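Local coordinates for protein acetylxylan esterase A (Aspergillus awamori, PDB 5X6S) that removes acetyl side groups from the xylan backbone as a secreted serine esterase of carbohydrate esterase family 1, at residues 18-23 with 66-71; 193-198 with 250-255; 223-228 with 243-248. All blocks are in the same frame, centred on the assembly; numbering follows the deposited sequence.

Overall arrangement
Three contacts on the single mixed sheet of this alpha/beta-hydrolase, two between strands and one between a loop and a strand, illustrate how chemistry follows position in a fold. Contact 1 and contact 2 are buried backbone ladders, one antiparallel and one parallel, lying on opposite sides of the chain's centre with their own centres about 25 Å apart. Contact 3 lies at the surface, where a loop meets the end of strand 240-246, and aromatic side chains take over from the ladder. Contacts 2 and 3 touch: strands 249-254 and 240-246 are neighbours in the sheet, and 223-228 with 243-248 is nested inside the chain loop that 193-198 with 250-255 closes.

Contact 1: residues 18-23 with 66-71; sequences GMYIYV and YPSSPY
Gly18 and Ser68 bind each other twice through their backbones, Gly18 N to Ser68 O and Ser68 N to Gly18 O, both at 2.9 Å. A second hydrogen-bonded pair, Tyr20 with Tyr66, is less even: Tyr66 N lies 2.7 Å from Tyr20 O, whereas Tyr20 N is 3.2 Å from Tyr66 O and stands above that carbonyl plane. Between them Met19 and Pro67 form the non-hydrogen-bonded pair of this antiparallel ladder, and Pro67 CA adds a C-H...O contact to Gly18 O.

Apolar contacts follow the face carrying Tyr20, Tyr66 and Ser68. With CG beside its backbone N (chi1 -58°), the Tyr20 ring reaches along the 66-68 part of strand 63-68 and brings CE1 to 3.8 Å from Ser68 CB. At the other end Tyr22 CB meets the edge of the Tyr66 ring, 3.8 Å from CE2. Ser68 OG bonds to Gly44 N and Tyr22 OH to Glu58.

Strand 18-23 runs antiparallel to both 3-7 and 63-68 near one end of the alpha/beta-hydrolase sheet, with helix 91-106 against its Met19 face. Proline has no N-H to donate, and it occupies a pair that asks for none, so the ladder between these two strands loses no bond at Pro67.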
loop_
_atom_site.group_PDB
_atom_site.type_symbol
_atom_site.label_atom_id
_atom_site.label_comp_id
_atom_site.label_asym_id
_atom_site.label_seq_id
_atom_site.Cartn_x
_atom_site.Cartn_y
_atom_site.Cartn_z
ATOM N N GLY A 18 -5.227 22.704 5.355
ATOM C CA GLY A 18 -6.679 22.486 5.127
ATOM C C GLY A 18 -6.966 21.244 4.287
ATOM O O GLY A 18 -6.150 20.871 3.446
ATOM N N MET A 19 -8.112 20.611 4.497
ATOM C CA MET A 19 -8.510 19.478 3.712
ATOM C C MET A 19 -9.887 19.724 3.114
ATOM O O MET A 19 -10.829 20.001 3.862
ATOM C CB MET A 19 -8.562 18.210 4.554
ATOM C CG MET A 19 -9.084 17.027 3.808
ATOM S SD MET A 19 -9.134 15.544 4.792
ATOM C CE MET A 19 -9.971 14.409 3.692
ATOM N N TYR A 20 -9.988 19.666 1.803
ATOM C CA TYR A 20 -11.275 19.742 1.110
ATOM C C TYR A 20 -11.415 18.545 0.223
ATOM O O TYR A 20 -10.457 18.149 -0.452
ATOM C CB TYR A 20 -11.427 21.015 0.287
ATOM C CG TYR A 20 -11.294 22.291 1.113
ATOM C CD1 TYR A 20 -10.061 22.766 1.488
ATOM C CD2 TYR A 20 -12.405 22.978 1.541
ATOM C CE1 TYR A 20 -9.910 23.949 2.211
ATOM C CE2 TYR A 20 -12.285 24.161 2.276
ATOM C CZ TYR A 20 -11.030 24.632 2.611
ATOM O OH TYR A 20 -10.888 25.745 3.383
ATOM N N ILE A 21 -12.602 17.954 0.188
ATOM C CA ILE A 21 -12.864 16.826 -0.710
ATOM C C ILE A 21 -14.051 17.026 -1.621
ATOM O O ILE A 21 -15.064 17.638 -1.237
ATOM C CB ILE A 21 -13.045 15.493 0.040
ATOM C CG1 ILE A 21 -14.250 15.528 0.974
ATOM C CG2 ILE A 21 -11.828 15.211 0.870
ATOM C CD1 ILE A 21 -14.527 14.125 1.568
ATOM N N TYR A 22 -13.925 16.547 -2.853
ATOM C CA TYR A 22 -15.058 16.463 -3.731
ATOM C C TYR A 22 -15.512 15.019 -3.783
ATOM O O TYR A 22 -14.789 14.150 -4.281
ATOM C CB TYR A 22 -14.787 16.976 -5.140
ATOM C CG TYR A 22 -16.028 16.937 -6.011
ATOM C CD1 TYR A 22 -16.968 17.968 -5.982
ATOM C CD2 TYR A 22 -16.273 15.883 -6.860
ATOM C CE1 TYR A 22 -18.147 17.903 -6.778
ATOM C CE2 TYR A 22 -17.406 15.825 -7.658
ATOM C CZ TYR A 22 -18.349 16.854 -7.612
ATOM O OH TYR A 22 -19.471 16.789 -8.419
ATOM N N VAL A 23 -16.747 14.798 -3.332
ATOM C CA VAL A 23 -17.370 13.476 -3.415
ATOM C C VAL A 23 -18.423 13.514 -4.534
ATOM O O VAL A 23 -19.410 14.247 -4.414
ATOM C CB VAL A 23 -18.028 13.049 -2.077
ATOM C CG1 VAL A 23 -18.570 11.635 -2.182
ATOM C CG2 VAL A 23 -17.026 13.110 -0.922
ATOM N N TYR A 66 -8.299 17.821 -2.001
ATOM C CA TYR A 66 -7.615 19.056 -2.375
ATOM C C TYR A 66 -7.005 19.624 -1.114
ATOM O O TYR A 66 -7.699 20.332 -0.357
ATOM C CB TYR A 66 -8.617 20.080 -3.022
ATOM C CG TYR A 66 -9.357 19.600 -4.249
ATOM C CD1 TYR A 66 -8.801 19.723 -5.544
ATOM C CD2 TYR A 66 -10.628 19.035 -4.140
ATOM C CE1 TYR A 66 -9.491 19.320 -6.678
ATOM C CE2 TYR A 66 -11.323 18.621 -5.271
ATOM C CZ TYR A 66 -10.767 18.722 -6.522
ATOM O OH TYR A 66 -11.488 18.273 -7.598
ATOM N N PRO A 67 -5.717 19.320 -0.835
ATOM C CA PRO A 67 -5.084 19.904 0.356
ATOM C C PRO A 67 -4.918 21.403 0.136
ATOM O O PRO A 67 -4.892 21.835 -0.996
ATOM C CB PRO A 67 -3.693 19.221 0.404
ATOM C CG PRO A 67 -3.863 17.949 -0.422
ATOM C CD PRO A 67 -4.784 18.434 -1.550
ATOM N N SER A 68 -4.863 22.171 1.237
ATOM C CA SER A 68 -4.826 23.635 1.145
ATOM C C SER A 68 -3.723 24.192 2.033
ATOM O O SER A 68 -3.740 24.027 3.241
ATOM C CB SER A 68 -6.160 24.223 1.550
ATOM O OG SER A 68 -6.358 25.400 0.859
ATOM N N SER A 69 -2.768 24.862 1.426
ATOM C CA SER A 69 -1.594 25.340 2.144
ATOM C C SER A 69 -1.987 26.286 3.274
ATOM O O SER A 69 -2.873 27.137 3.092
ATOM C CB SER A 69 -0.619 26.050 1.233
ATOM O OG SER A 69 0.459 26.554 2.000
ATOM N N PRO A 70 -1.351 26.109 4.445
ATOM C CA PRO A 70 -1.622 26.996 5.558
ATOM C C PRO A 70 -0.820 28.296 5.491
ATOM O O PRO A 70 -1.020 29.166 6.370
ATOM C CB PRO A 70 -1.142 26.193 6.770
ATOM C CG PRO A 70 0.020 25.391 6.213
ATOM C CD PRO A 70 -0.386 25.039 4.800
ATOM N N TYR A 71 0.095 28.425 4.534
ATOM C CA TYR A 71 1.057 29.534 4.593
ATOM C C TYR A 71 0.676 30.773 3.801
ATOM O O TYR A 71 0.015 30.753 2.746
ATOM C CB TYR A 71 2.470 29.093 4.211
ATOM C CG TYR A 71 2.945 27.894 5.007
ATOM C CD1 TYR A 71 3.179 27.995 6.376
ATOM C CD2 TYR A 71 3.140 26.630 4.386
ATOM C CE1 TYR A 71 3.590 26.883 7.116
ATOM C CE2 TYR A 71 3.541 25.521 5.120
ATOM C CZ TYR A 71 3.761 25.645 6.485
ATOM O OH TYR A 71 4.146 24.571 7.243
#

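Contact 2: residues 193-198 with 250-255; sequences RMQIYH and QGIFAT
Gln195 and Gln250 sit side by side on neighbouring parallel strands of the alpha/beta-hydrolase sheet, joined both through their side-chain amides and by the ladder that runs beneath them. Five backbone bonds alternate between the strands. Met194 O accepts from Gln250 N, Gln250 O from Ile196 N, Ile196 O from Ile252 N at 2.7 Å, Ile252 O from His198 N, and His198 O from Ala254 N. Four of these carbonyls, those of Gln250, Ile196, Ile252 and His198, also receive C-H...O contacts, from Gln195 CA, Gly251 CA, Tyr197 CA and Phe253 CA respectively; Tyr197 CA is 3.2 Å from Ile252 O.

Gln195 and Tyr197 turn their backbone N-H groups away from this partner strand; Gln195 uses its own toward strand 138-142. The Gln195 amide is likewise shared between two strands: OE1 bonds to Thr140 OG1, and NE2 donates a hydrogen bond to Gln250 OE1 at 3.0 Å. That bond lies in the amide plane of Gln195 but reaches Gln250 from above its carbonyl plane, as the two amides are turned 60° apart. Gln195 is fully extended, with CG anti to the backbone N (chi1 180°), which carries NE2 across to its neighbour.

On the opposite face, His198 NE2 bonds to Leu205 O. His198 touches residues that probably form the Ser-His-Asp triad, and its side chain is about 9 Å from that of Ser119, the likely nucleophile, so the ladder probably ends near the active site.

Apolar packing completes the face shared by the glutamines. Ile252 lies alongside Tyr197, its CG2 close to CD2 and CE2, and the methyl CD1 rests over the ring face, 3.6 Å from Tyr197 CZ and equally close to Gln195 NE2.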
loop_
_atom_site.group_PDB
_atom_site.type_symbol
_atom_site.label_atom_id
_atom_site.label_comp_id
_atom_site.label_asym_id
_atom_site.label_seq_id
_atom_site.Cartn_x
_atom_site.Cartn_y
_atom_site.Cartn_z
ATOM N N ARG A 193 4.148 4.731 -9.523
ATOM C CA ARG A 193 4.621 4.948 -10.899
ATOM C C ARG A 193 4.585 6.466 -11.159
ATOM O O ARG A 193 3.548 7.098 -10.943
ATOM C CB ARG A 193 3.734 4.209 -11.868
ATOM C CG ARG A 193 3.650 2.724 -11.662
ATOM C CD ARG A 193 2.669 2.084 -12.679
ATOM N NE ARG A 193 1.241 2.304 -12.353
ATOM C CZ ARG A 193 0.463 3.217 -12.935
ATOM N NH1 ARG A 193 0.945 3.999 -13.867
ATOM N NH2 ARG A 193 -0.808 3.349 -12.562
ATOM N N MET A 194 5.708 7.053 -11.592
ATOM C CA MET A 194 5.860 8.473 -11.755
ATOM C C MET A 194 5.729 8.928 -13.212
ATOM O O MET A 194 6.365 8.369 -14.096
ATOM C CB MET A 194 7.202 8.946 -11.222
ATOM C CG MET A 194 7.524 8.590 -9.789
ATOM S SD MET A 194 6.256 9.217 -8.615
ATOM C CE MET A 194 6.508 10.942 -8.792
ATOM N N GLN A 195 4.946 9.979 -13.431
ATOM C CA GLN A 195 4.818 10.640 -14.730
ATOM C C GLN A 195 5.107 12.095 -14.538
ATOM O O GLN A 195 4.412 12.792 -13.757
ATOM C CB GLN A 195 3.400 10.454 -15.274
ATOM C CG GLN A 195 3.146 11.096 -16.604
ATOM C CD GLN A 195 1.701 10.878 -17.049
ATOM O OE1 GLN A 195 0.748 11.369 -16.401
ATOM N NE2 GLN A 195 1.520 10.109 -18.117
ATOM N N ILE A 196 6.138 12.584 -15.235
ATOM C CA ILE A 196 6.711 13.920 -15.030
ATOM C C ILE A 196 6.551 14.787 -16.292
ATOM O O ILE A 196 7.164 14.487 -17.330
ATOM C CB ILE A 196 8.221 13.818 -14.674
ATOM C CG1 ILE A 196 8.460 12.753 -13.604
ATOM C CG2 ILE A 196 8.845 15.196 -14.364
ATOM C CD1 ILE A 196 7.753 12.972 -12.258
ATOM N N TYR A 197 5.758 15.863 -16.211
ATOM C CA TYR A 197 5.622 16.837 -17.285
ATOM C C TYR A 197 6.450 18.082 -16.987
ATOM O O TYR A 197 6.542 18.525 -15.850
ATOM C CB TYR A 197 4.179 17.324 -17.420
ATOM C CG TYR A 197 3.154 16.356 -17.974
ATOM C CD1 TYR A 197 2.494 15.414 -17.153
ATOM C CD2 TYR A 197 2.779 16.423 -19.313
ATOM C CE1 TYR A 197 1.499 14.570 -17.682
ATOM C CE2 TYR A 197 1.764 15.598 -19.832
ATOM C CZ TYR A 197 1.130 14.679 -19.027
ATOM O OH TYR A 197 0.138 13.893 -19.583
ATOM N N HIS A 198 6.977 18.722 -18.021
ATOM C CA HIS A 198 7.663 20.000 -17.856
ATOM C C HIS A 198 7.689 20.695 -19.221
ATOM O O HIS A 198 7.711 20.030 -20.248
ATOM C CB HIS A 198 9.088 19.826 -17.321
ATOM C CG HIS A 198 9.541 20.919 -16.402
ATOM N ND1 HIS A 198 9.624 20.745 -15.041
ATOM C CD2 HIS A 198 9.865 22.219 -16.628
ATOM C CE1 HIS A 198 9.963 21.878 -14.460
ATOM N NE2 HIS A 198 10.142 22.787 -15.408
ATOM N N GLN A 250 7.833 7.642 -16.580
ATOM C CA GLN A 250 7.865 8.294 -17.857
ATOM C C GLN A 250 7.946 9.803 -17.734
ATOM O O GLN A 250 7.457 10.390 -16.757
ATOM C CB GLN A 250 6.733 7.818 -18.741
ATOM C CG GLN A 250 5.370 8.254 -18.344
ATOM C CD GLN A 250 4.271 7.762 -19.254
ATOM O OE1 GLN A 250 3.525 8.544 -19.784
ATOM N NE2 GLN A 250 4.123 6.485 -19.360
ATOM N N GLY A 251 8.605 10.433 -18.695
ATOM C CA GLY A 251 8.758 11.867 -18.689
ATOM C C GLY A 251 8.081 12.418 -19.950
ATOM O O GLY A 251 8.132 11.769 -21.002
ATOM N N ILE A 252 7.474 13.597 -19.830
ATOM C CA ILE A 252 6.797 14.227 -20.974
ATOM C C ILE A 252 7.316 15.651 -21.046
ATOM O O ILE A 252 7.058 16.473 -20.170
ATOM C CB ILE A 252 5.237 14.136 -20.866
ATOM C CG1 ILE A 252 4.842 12.677 -20.803
ATOM C CG2 ILE A 252 4.569 14.850 -22.048
ATOM C CD1 ILE A 252 3.659 12.364 -19.999
ATOM N N PHE A 253 8.138 15.929 -22.062
ATOM C CA PHE A 253 8.739 17.251 -22.223
ATOM C C PHE A 253 7.956 18.007 -23.300
ATOM O O PHE A 253 7.872 17.530 -24.437
ATOM C CB PHE A 253 10.235 17.158 -22.604
ATOM C CG PHE A 253 11.024 18.407 -22.345
ATOM C CD1 PHE A 253 11.184 18.902 -21.050
ATOM C CD2 PHE A 253 11.689 19.068 -23.394
ATOM C CE1 PHE A 253 11.973 20.017 -20.808
ATOM C CE2 PHE A 253 12.458 20.212 -23.167
ATOM C CZ PHE A 253 12.604 20.704 -21.873
ATOM N N ALA A 254 7.409 19.160 -22.911
ATOM C CA ALA A 254 6.545 19.995 -23.788
ATOM C C ALA A 254 7.334 21.180 -24.381
ATOM O O ALA A 254 7.550 22.199 -23.743
ATOM C CB ALA A 254 5.351 20.511 -22.993
ATOM N N THR A 255 7.785 21.022 -25.621
ATOM C CA THR A 255 8.520 22.086 -26.282
ATOM C C THR A 255 7.628 23.271 -26.607
ATOM O O THR A 255 6.524 23.109 -27.160
ATOM C CB THR A 255 9.226 21.558 -27.575
ATOM O OG1 THR A 255 10.127 20.514 -27.207
ATOM C CG2 THR A 255 9.979 22.671 -28.303
#

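Contact 3: residues 223-228 with 243-248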
loop_
_atom_site.group_PDB
_atom_site.type_symbol
_atom_site.label_atom_id
_atom_site.label_comp_id
_atom_site.label_asym_id
_atom_site.label_seq_id
_atom_site.Cartn_x
_atom_site.Cartn_y
_atom_site.Cartn_z
ATOM N N TYR A 223 16.398 2.063 -12.977
ATOM C CA TYR A 223 16.421 2.258 -14.439
ATOM C C TYR A 223 17.722 2.952 -14.823
ATOM O O TYR A 223 18.206 3.798 -14.097
ATOM C CB TYR A 223 15.264 3.162 -14.892
ATOM C CG TYR A 223 13.886 2.594 -14.633
ATOM C CD1 TYR A 223 13.657 1.225 -14.727
ATOM C CD2 TYR A 223 12.793 3.437 -14.281
ATOM C CE1 TYR A 223 12.405 0.674 -14.488
ATOM C CE2 TYR A 223 11.531 2.901 -14.059
ATOM C CZ TYR A 223 11.330 1.547 -14.141
ATOM O OH TYR A 223 10.094 0.985 -13.914
ATOM N N ASP A 224 18.259 2.597 -15.979
ATOM C CA ASP A 224 19.378 3.310 -16.539
ATOM C C ASP A 224 18.898 4.641 -17.101
ATOM O O ASP A 224 18.190 4.659 -18.128
ATOM C CB ASP A 224 20.011 2.445 -17.661
ATOM C CG ASP A 224 21.270 3.083 -18.271
ATOM O OD1 ASP A 224 21.568 4.257 -17.960
ATOM O OD2 ASP A 224 21.968 2.367 -19.040
ATOM N N TYR A 225 19.296 5.743 -16.476
ATOM C CA TYR A 225 18.821 7.043 -16.882
ATOM C C TYR A 225 19.140 7.329 -18.364
ATOM O O TYR A 225 18.317 7.955 -19.098
ATOM C CB TYR A 225 19.376 8.153 -16.000
ATOM C CG TYR A 225 19.038 9.560 -16.475
ATOM C CD1 TYR A 225 17.707 10.023 -16.527
ATOM C CD2 TYR A 225 20.042 10.430 -16.915
ATOM C CE1 TYR A 225 17.404 11.315 -16.981
ATOM C CE2 TYR A 225 19.745 11.704 -17.389
ATOM C CZ TYR A 225 18.425 12.154 -17.420
ATOM O OH TYR A 225 18.163 13.463 -17.850
ATOM N N SER A 226 20.320 6.855 -18.808
ATOM C CA SER A 226 20.763 7.052 -20.198
ATOM C C SER A 226 20.170 6.114 -21.207
ATOM O O SER A 226 20.385 6.303 -22.381
ATOM C CB SER A 226 22.302 6.973 -20.274
ATOM O OG SER A 226 22.829 8.079 -19.546
ATOM N N ALA A 227 19.493 5.075 -20.785
ATOM C CA ALA A 227 18.840 4.144 -21.708
ATOM C C ALA A 227 17.356 3.888 -21.389
ATOM O O ALA A 227 16.960 2.742 -21.009
ATOM C CB ALA A 227 19.573 2.805 -21.789
ATOM N N PRO A 228 16.503 4.916 -21.628
ATOM C CA PRO A 228 15.066 4.667 -21.531
ATOM C C PRO A 228 14.592 3.589 -22.488
ATOM O O PRO A 228 15.319 3.243 -23.415
ATOM C CB PRO A 228 14.440 6.051 -21.834
ATOM C CG PRO A 228 15.541 6.915 -22.352
ATOM C CD PRO A 228 16.832 6.340 -21.823
ATOM N N THR A 243 9.057 10.054 -23.049
ATOM C CA THR A 243 10.106 9.066 -22.842
ATOM C C THR A 243 9.663 8.116 -21.713
ATOM O O THR A 243 9.420 8.569 -20.598
ATOM C CB THR A 243 11.410 9.763 -22.449
ATOM O OG1 THR A 243 11.812 10.684 -23.480
ATOM C CG2 THR A 243 12.520 8.724 -22.219
ATOM N N ILE A 244 9.513 6.834 -22.030
ATOM C CA ILE A 244 9.258 5.787 -21.052
ATOM C C ILE A 244 10.557 5.094 -20.590
ATOM O O ILE A 244 11.207 4.401 -21.375
ATOM C CB ILE A 244 8.301 4.747 -21.632
ATOM C CG1 ILE A 244 7.007 5.442 -22.119
ATOM C CG2 ILE A 244 8.035 3.620 -20.622
ATOM C CD1 ILE A 244 6.036 4.486 -22.765
ATOM N N TRP A 245 10.958 5.313 -19.339
ATOM C CA TRP A 245 12.137 4.627 -18.799
ATOM C C TRP A 245 11.758 3.240 -18.349
ATOM O O TRP A 245 12.565 2.318 -18.411
ATOM C CB TRP A 245 12.794 5.427 -17.697
ATOM C CG TRP A 245 13.724 6.510 -18.098
ATOM C CD1 TRP A 245 15.106 6.433 -18.198
ATOM C CD2 TRP A 245 13.384 7.871 -18.383
ATOM N NE1 TRP A 245 15.615 7.663 -18.507
ATOM C CE2 TRP A 245 14.586 8.560 -18.648
ATOM C CE3 TRP A 245 12.168 8.578 -18.432
ATOM C CZ2 TRP A 245 14.621 9.918 -18.966
ATOM C CZ3 TRP A 245 12.201 9.906 -18.764
ATOM C CH2 TRP A 245 13.417 10.572 -19.031
ATOM N N GLY A 246 10.504 3.078 -17.927
ATOM C CA GLY A 246 9.956 1.777 -17.594
ATOM C C GLY A 246 8.541 1.885 -17.021
ATOM O O GLY A 246 7.914 2.948 -17.112
ATOM N N ASP A 247 8.018 0.797 -16.457
ATOM C CA ASP A 247 6.674 0.789 -15.883
ATOM C C ASP A 247 6.432 1.910 -14.854
ATOM O O ASP A 247 5.292 2.404 -14.760
ATOM C CB ASP A 247 6.367 -0.551 -15.210
ATOM C CG ASP A 247 6.183 -1.689 -16.208
ATOM O OD1 ASP A 247 6.262 -1.451 -17.418
ATOM O OD2 ASP A 247 5.949 -2.828 -15.751
ATOM N N SER A 248 7.477 2.321 -14.127
ATOM C CA SER A 248 7.329 3.245 -12.997
ATOM C C SER A 248 7.879 4.633 -13.264
ATOM O O SER A 248 7.965 5.456 -12.355
ATOM C CB SER A 248 7.977 2.646 -11.721
ATOM O OG SER A 248 7.301 1.445 -11.351
HETATM O O HOH W 1 15.367 2.439 -18.667
#
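Tyr223 and Trp245 reach past each other, so that each ring contacts the backbone of the opposite segment. Trp245 NE1 donates to Tyr225 O at 2.8 Å, almost within the indole plane, and Ser248 N donates to Tyr223 OH at 2.9 Å. A water donates to both Ala227 O and Trp245 O.

Ring packing is built around the indole. Pro228 CB sits over the face of its five-membered ring, 3.7 Å from the centroid and 9° off the normal, and presses against Thr243 CG2. Tyr225 lies nearly parallel to the indole but slid aside, so only the margins meet, CE1 to CZ2 at 3.7 Å.

Residues 224-227 make a type I turn with an Asx turn inside it, Asp224 OD1 accepting from Ser226 N, while Trp245 and Gly246 form a classic beta bulge opposite Leu249.

A loop with no helix or strand, between helix 208-221 and strand 230-232, is held to the end of strand 240-246 near the sheet's 230-232 edge by the polar rim atoms of two aromatic side chains, Tyr223 OH from the loop and Trp245 NE1 from the strand. Since Gly246 carries no side chain, its CA can lie over one face of the Tyr223 ring.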